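PDB 5FYP: phosphoinositol-specific phospholipase C, which probably cleaves phosphoinositides at the phosphodiester bond between diacylglycerol and the phosphorylated inositol head group, in a calcium-dependent way. Local coordinates for residues 257-270 with 277-290. Residues are numbered along the deposited sequence; the frame is centred on the assembly and turned at random.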
loop_
_atom_site.group_PDB
_atom_site.type_symbol
_atom_site.label_atom_id
_atom_site.label_comp_id
_atom_site.label_asym_id
_atom_site.label_seq_id
_atom_site.Cartn_x
_atom_site.Cartn_y
_atom_site.Cartn_z
ATOM N N HIS A 257 -8.668 9.810 -2.906
ATOM C CA HIS A 257 -8.154 8.439 -2.832
ATOM C C HIS A 257 -6.654 8.468 -3.076
ATOM O O HIS A 257 -6.172 9.217 -3.916
ATOM C CB HIS A 257 -8.774 7.552 -3.919
ATOM C CG HIS A 257 -10.254 7.332 -3.793
ATOM N ND1 HIS A 257 -10.887 6.441 -4.612
ATOM C CD2 HIS A 257 -11.209 7.865 -3.019
ATOM C CE1 HIS A 257 -12.180 6.440 -4.347
ATOM N NE2 HIS A 257 -12.408 7.311 -3.399
ATOM N N ILE A 258 -5.898 7.605 -2.395
ATOM C CA ILE A 258 -4.450 7.567 -2.593
ATOM C C ILE A 258 -4.141 6.799 -3.861
ATOM O O ILE A 258 -4.367 5.566 -3.943
ATOM C CB ILE A 258 -3.717 6.966 -1.395
ATOM C CG1 ILE A 258 -4.107 7.645 -0.090
ATOM C CG2 ILE A 258 -2.215 7.007 -1.614
ATOM C CD1 ILE A 258 -3.903 9.137 -0.052
ATOM N N GLY A 259 -3.618 7.501 -4.867
ATOM C CA GLY A 259 -3.272 6.896 -6.155
ATOM C C GLY A 259 -1.841 6.464 -6.207
ATOM O O GLY A 259 -0.951 7.227 -5.826
ATOM N N ARG A 260 -1.622 5.265 -6.745
ATOM C CA ARG A 260 -0.274 4.740 -6.997
ATOM C C ARG A 260 -0.150 4.441 -8.479
ATOM O O ARG A 260 -1.055 3.849 -9.077
ATOM C CB ARG A 260 -0.010 3.486 -6.190
ATOM C CG ARG A 260 1.386 2.910 -6.378
ATOM C CD ARG A 260 1.744 1.953 -5.240
ATOM N NE ARG A 260 3.053 1.313 -5.360
ATOM C CZ ARG A 260 3.287 0.278 -6.120
ATOM N NH1 ARG A 260 2.345 -0.198 -6.925
ATOM N NH2 ARG A 260 4.504 -0.268 -6.101
ATOM N N VAL A 261 0.980 4.866 -9.057
ATOM C CA VAL A 261 1.305 4.581 -10.461
ATOM C C VAL A 261 2.600 3.804 -10.525
ATOM O O VAL A 261 3.628 4.266 -9.991
ATOM C CB VAL A 261 1.418 5.849 -11.311
ATOM C CG1 VAL A 261 1.942 5.534 -12.705
ATOM C CG2 VAL A 261 0.066 6.531 -11.385
ATOM N N TRP A 262 2.563 2.643 -11.167
ATOM C CA TRP A 262 3.722 1.788 -11.332
ATOM C C TRP A 262 4.056 1.631 -12.815
ATOM O O TRP A 262 3.192 1.811 -13.676
ATOM C CB TRP A 262 3.480 0.421 -10.656
ATOM C CG TRP A 262 2.289 -0.300 -11.175
ATOM C CD1 TRP A 262 1.015 -0.203 -10.750
ATOM C CD2 TRP A 262 2.281 -1.225 -12.263
ATOM N NE1 TRP A 262 0.191 -0.991 -11.518
ATOM C CE2 TRP A 262 0.960 -1.645 -12.440
ATOM C CE3 TRP A 262 3.280 -1.748 -13.100
ATOM C CZ2 TRP A 262 0.589 -2.566 -13.438
ATOM C CZ3 TRP A 262 2.917 -2.668 -14.094
ATOM C CH2 TRP A 262 1.584 -3.053 -14.250
ATOM N N GLY A 263 5.321 1.327 -13.091
ATOM C CA GLY A 263 5.783 1.087 -14.439
ATOM C C GLY A 263 6.162 2.312 -15.226
ATOM O O GLY A 263 6.417 2.191 -16.413
ATOM N N ASP A 264 6.217 3.465 -14.584
ATOM C CA ASP A 264 6.450 4.736 -15.301
ATOM C C ASP A 264 7.788 5.352 -14.897
ATOM O O ASP A 264 7.913 6.550 -14.737
ATOM C CB ASP A 264 5.300 5.709 -15.056
ATOM C CG ASP A 264 5.194 6.794 -16.101
ATOM O OD1 ASP A 264 5.559 6.529 -17.285
ATOM O OD2 ASP A 264 4.666 7.876 -15.791
ATOM N N ASP A 265 8.819 4.519 -14.898
ATOM C CA ASP A 265 10.114 4.896 -14.348
ATOM C C ASP A 265 10.871 5.988 -15.087
ATOM O O ASP A 265 11.781 6.589 -14.522
ATOM C CB ASP A 265 11.029 3.659 -14.272
ATOM C CG ASP A 265 10.476 2.617 -13.327
ATOM O OD1 ASP A 265 9.456 1.986 -13.732
ATOM O OD2 ASP A 265 10.986 2.517 -12.207
ATOM N N GLU A 266 10.574 6.188 -16.365
ATOM C CA GLU A 266 11.325 7.174 -17.173
ATOM C C GLU A 266 10.725 8.558 -17.074
ATOM O O GLU A 266 11.252 9.481 -17.666
ATOM C CB GLU A 266 11.432 6.702 -18.604
ATOM C CG GLU A 266 12.443 5.567 -18.770
ATOM C CD GLU A 266 12.012 4.228 -18.216
ATOM O OE1 GLU A 266 10.942 3.717 -18.633
ATOM O OE2 GLU A 266 12.765 3.652 -17.425
ATOM N N VAL A 267 9.676 8.708 -16.280
ATOM C CA VAL A 267 9.074 9.995 -15.955
ATOM C C VAL A 267 9.508 10.393 -14.541
ATOM O O VAL A 267 9.477 9.594 -13.628
ATOM C CB VAL A 267 7.553 9.922 -16.113
ATOM C CG1 VAL A 267 6.863 11.182 -15.600
ATOM C CG2 VAL A 267 7.218 9.672 -17.580
ATOM N N SER A 268 9.961 11.628 -14.388
ATOM C CA SER A 268 10.533 12.098 -13.142
ATOM C C SER A 268 9.517 12.251 -12.030
ATOM O O SER A 268 8.301 12.356 -12.272
ATOM C CB SER A 268 11.203 13.443 -13.342
ATOM O OG SER A 268 10.216 14.439 -13.510
ATOM N N PHE A 269 10.025 12.308 -10.808
ATOM C CA PHE A 269 9.169 12.563 -9.655
ATOM C C PHE A 269 8.453 13.888 -9.805
ATOM O O PHE A 269 7.236 14.004 -9.576
ATOM C CB PHE A 269 9.978 12.490 -8.352
ATOM C CG PHE A 269 9.189 12.724 -7.075
ATOM C CD1 PHE A 269 7.912 12.190 -6.878
ATOM C CD2 PHE A 269 9.781 13.421 -6.028
ATOM C CE1 PHE A 269 7.256 12.412 -5.676
ATOM C CE2 PHE A 269 9.124 13.629 -4.830
ATOM C CZ PHE A 269 7.854 13.121 -4.656
ATOM N N ALA A 270 9.168 14.924 -10.249
ATOM C CA ALA A 270 8.539 16.228 -10.448
ATOM C C ALA A 270 7.381 16.149 -11.414
ATOM O O ALA A 270 6.335 16.764 -11.200
ATOM C CB ALA A 270 9.566 17.256 -10.922
ATOM N N ILE A 277 -0.078 12.369 -8.675
ATOM C CA ILE A 277 0.120 10.985 -8.252
ATOM C C ILE A 277 0.654 10.987 -6.823
ATOM O O ILE A 277 1.734 11.529 -6.554
ATOM C CB ILE A 277 1.077 10.262 -9.188
ATOM C CG1 ILE A 277 0.475 10.195 -10.611
ATOM C CG2 ILE A 277 1.434 8.903 -8.640
ATOM C CD1 ILE A 277 1.495 9.954 -11.710
ATOM N N ASN A 278 -0.047 10.324 -5.910
ATOM C CA ASN A 278 0.468 10.235 -4.535
ATOM C C ASN A 278 1.692 9.356 -4.397
ATOM O O ASN A 278 2.626 9.739 -3.681
ATOM C CB ASN A 278 -0.586 9.712 -3.571
ATOM C CG ASN A 278 -1.732 10.671 -3.353
ATOM O OD1 ASN A 278 -2.853 10.450 -3.837
ATOM N ND2 ASN A 278 -1.489 11.718 -2.582
ATOM N N LEU A 279 1.653 8.176 -5.003
ATOM C CA LEU A 279 2.727 7.194 -4.825
ATOM C C LEU A 279 3.262 6.809 -6.202
ATOM O O LEU A 279 2.568 6.132 -6.968
ATOM C CB LEU A 279 2.202 5.959 -4.080
ATOM C CG LEU A 279 1.475 6.202 -2.776
ATOM C CD1 LEU A 279 0.901 4.901 -2.223
ATOM C CD2 LEU A 279 2.303 6.909 -1.707
ATOM N N SER A 280 4.468 7.259 -6.524
ATOM C CA SER A 280 5.086 6.968 -7.804
ATOM C C SER A 280 6.117 5.882 -7.606
ATOM O O SER A 280 7.143 6.112 -6.954
ATOM C CB SER A 280 5.782 8.211 -8.368
ATOM O OG SER A 280 4.840 9.190 -8.745
ATOM N N ALA A 281 5.831 4.682 -8.134
ATOM C CA ALA A 281 6.678 3.522 -7.864
ATOM C C ALA A 281 7.831 3.442 -8.845
ATOM O O ALA A 281 7.607 3.414 -10.053
ATOM C CB ALA A 281 5.847 2.271 -7.935
ATOM N N TYR A 282 9.042 3.360 -8.309
ATOM C CA TYR A 282 10.265 3.254 -9.099
ATOM C C TYR A 282 11.109 2.080 -8.645
ATOM O O TYR A 282 11.354 1.901 -7.449
ATOM C CB TYR A 282 11.131 4.488 -8.941
ATOM C CG TYR A 282 10.564 5.745 -9.509
ATOM C CD1 TYR A 282 9.779 6.581 -8.733
ATOM C CD2 TYR A 282 10.863 6.161 -10.809
ATOM C CE1 TYR A 282 9.286 7.768 -9.230
ATOM C CE2 TYR A 282 10.374 7.359 -11.318
ATOM C CZ TYR A 282 9.588 8.144 -10.523
ATOM O OH TYR A 282 9.128 9.341 -10.978
ATOM N N TYR A 283 11.631 1.324 -9.606
ATOM C CA TYR A 283 12.641 0.315 -9.281
ATOM C C TYR A 283 13.847 0.964 -8.584
ATOM O O TYR A 283 14.321 0.481 -7.553
ATOM C CB TYR A 283 13.087 -0.407 -10.532
ATOM C CG TYR A 283 11.994 -1.193 -11.187
ATOM C CD1 TYR A 283 11.440 -2.312 -10.551
ATOM C CD2 TYR A 283 11.517 -0.880 -12.464
ATOM C CE1 TYR A 283 10.453 -3.074 -11.158
ATOM C CE2 TYR A 283 10.518 -1.614 -13.075
ATOM C CZ TYR A 283 10.000 -2.726 -12.423
ATOM O OH TYR A 283 9.043 -3.505 -13.025
ATOM N N ARG A 284 14.337 2.043 -9.189
ATOM C CA ARG A 284 15.540 2.797 -8.728
ATOM C C ARG A 284 15.044 4.004 -7.914
ATOM O O ARG A 284 15.159 5.158 -8.318
ATOM C CB ARG A 284 16.408 3.210 -9.902
ATOM C CG ARG A 284 16.833 2.031 -10.789
ATOM C CD ARG A 284 17.534 2.432 -12.086
ATOM N NE ARG A 284 18.741 3.172 -11.875
ATOM C CZ ARG A 284 19.388 3.810 -12.838
ATOM N NH1 ARG A 284 18.918 3.879 -14.129
ATOM N NH2 ARG A 284 20.518 4.450 -12.536
ATOM N N PHE A 285 14.456 3.708 -6.763
ATOM C CA PHE A 285 13.803 4.747 -5.970
ATOM C C PHE A 285 14.770 5.809 -5.412
ATOM O O PHE A 285 14.414 6.988 -5.376
ATOM C CB PHE A 285 12.975 4.127 -4.826
ATOM C CG PHE A 285 13.740 3.127 -4.001
ATOM C CD1 PHE A 285 14.529 3.535 -2.941
ATOM C CD2 PHE A 285 13.710 1.784 -4.339
ATOM C CE1 PHE A 285 15.271 2.603 -2.236
ATOM C CE2 PHE A 285 14.483 0.877 -3.656
ATOM C CZ PHE A 285 15.258 1.292 -2.604
ATOM N N ALA A 286 15.973 5.409 -5.043
ATOM C CA ALA A 286 16.908 6.371 -4.420
ATOM C C ALA A 286 17.344 7.431 -5.406
ATOM O O ALA A 286 17.629 8.569 -5.021
ATOM C CB ALA A 286 18.108 5.672 -3.824
ATOM N N ALA A 287 17.360 7.082 -6.693
ATOM C CA ALA A 287 17.780 7.991 -7.760
ATOM C C ALA A 287 16.754 9.089 -8.052
ATOM O O ALA A 287 17.065 10.007 -8.803
ATOM C CB ALA A 287 18.056 7.208 -9.036
ATOM N N GLN A 288 15.556 8.994 -7.501
ATOM C CA GLN A 288 14.510 9.962 -7.779
ATOM C C GLN A 288 14.426 11.002 -6.680
ATOM O O GLN A 288 14.572 10.687 -5.495
ATOM C CB GLN A 288 13.129 9.281 -7.872
ATOM C CG GLN A 288 13.136 8.001 -8.671
ATOM C CD GLN A 288 13.687 8.116 -10.050
ATOM O OE1 GLN A 288 13.449 9.068 -10.759
ATOM N NE2 GLN A 288 14.414 7.086 -10.472
ATOM N N SER A 289 14.147 12.245 -7.079
ATOM C CA SER A 289 13.924 13.328 -6.148
ATOM C C SER A 289 13.441 14.528 -6.922
ATOM O O SER A 289 13.578 14.581 -8.141
ATOM C CB SER A 289 15.202 13.712 -5.387
ATOM O OG SER A 289 16.207 14.214 -6.256
ATOM N N ALA A 290 12.881 15.479 -6.187
ATOM C CA ALA A 290 12.491 16.765 -6.743
ATOM C C ALA A 290 12.887 17.803 -5.729
ATOM O O ALA A 290 12.401 17.789 -4.601
ATOM C CB ALA A 290 10.980 16.793 -7.018
HETATM O O HOH W 1 -5.302 11.811 -3.311
HETATM O O HOH W 2 5.850 4.557 -11.904
HETATM O O HOH W 3 7.859 1.239 -11.736
HETATM O O HOH W 4 13.576 3.109 -11.792
HETATM O O HOH W 5 12.817 11.748 -10.230
HETATM O O HOH W 6 12.082 15.126 -10.434
#
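Two neighbouring parallel strands of a TIM-barrel-like fold, 258-262 and 279-282, meet here as the two arms of a beta-alpha-beta unit, with Arg-260 beside Leu-279 and Val-261 beside Ser-280. Leu-279 N donates to Gly-259 O, Val-261 N to Leu-279 O, and Ala-281 N to Val-261 O, the last nearly straight at 173°. Before the ladder proper, Asn-278 extends it with an amide suited to both roles: OD1 accepts Gly-259 N (3.2 Å) on a lone pair, while ND2 donates to the backbone oxygens of Asn-18 and Ile-20. On one face, the extended Arg-260 chain crosses Leu-279, and the small Ala-281 methyl lies over one face of the Arg-260 guanidinium, toward its rim, 3.4 Å from CB to Arg-260 NH2, which forms a salt bridge to the calcium ligand Glu-48. On the other, buried and apolar, branched Val-261 and Ile-277 pack CG2 against CD1 at 3.7 Å.

Beyond the strands, Asp-265 OD2 accepts a hydrogen bond from Tyr-283 N (2.9 Å), its carboxylate nearly parallel to the Tyr-283 ring. With CG anti to its carbonyl carbon (chi1 -67°), Tyr-282 OH donates a hydrogen bond to Val-267 O (2.7 Å) and is also hydrogen-bonded to His-272 ND1; Gln-288 CG covers the ring centre. A phenylalanine here would probably leave Val-267 O and His-272 ND1 without their hydroxyl partner. Helix 269-274 links the strands; Phe-269 CD2 touches Ala-290 CB, and its side chain also meets Val-23 of strand 20-25, which flanks 279-282 as strand 238-242 flanks 258-262.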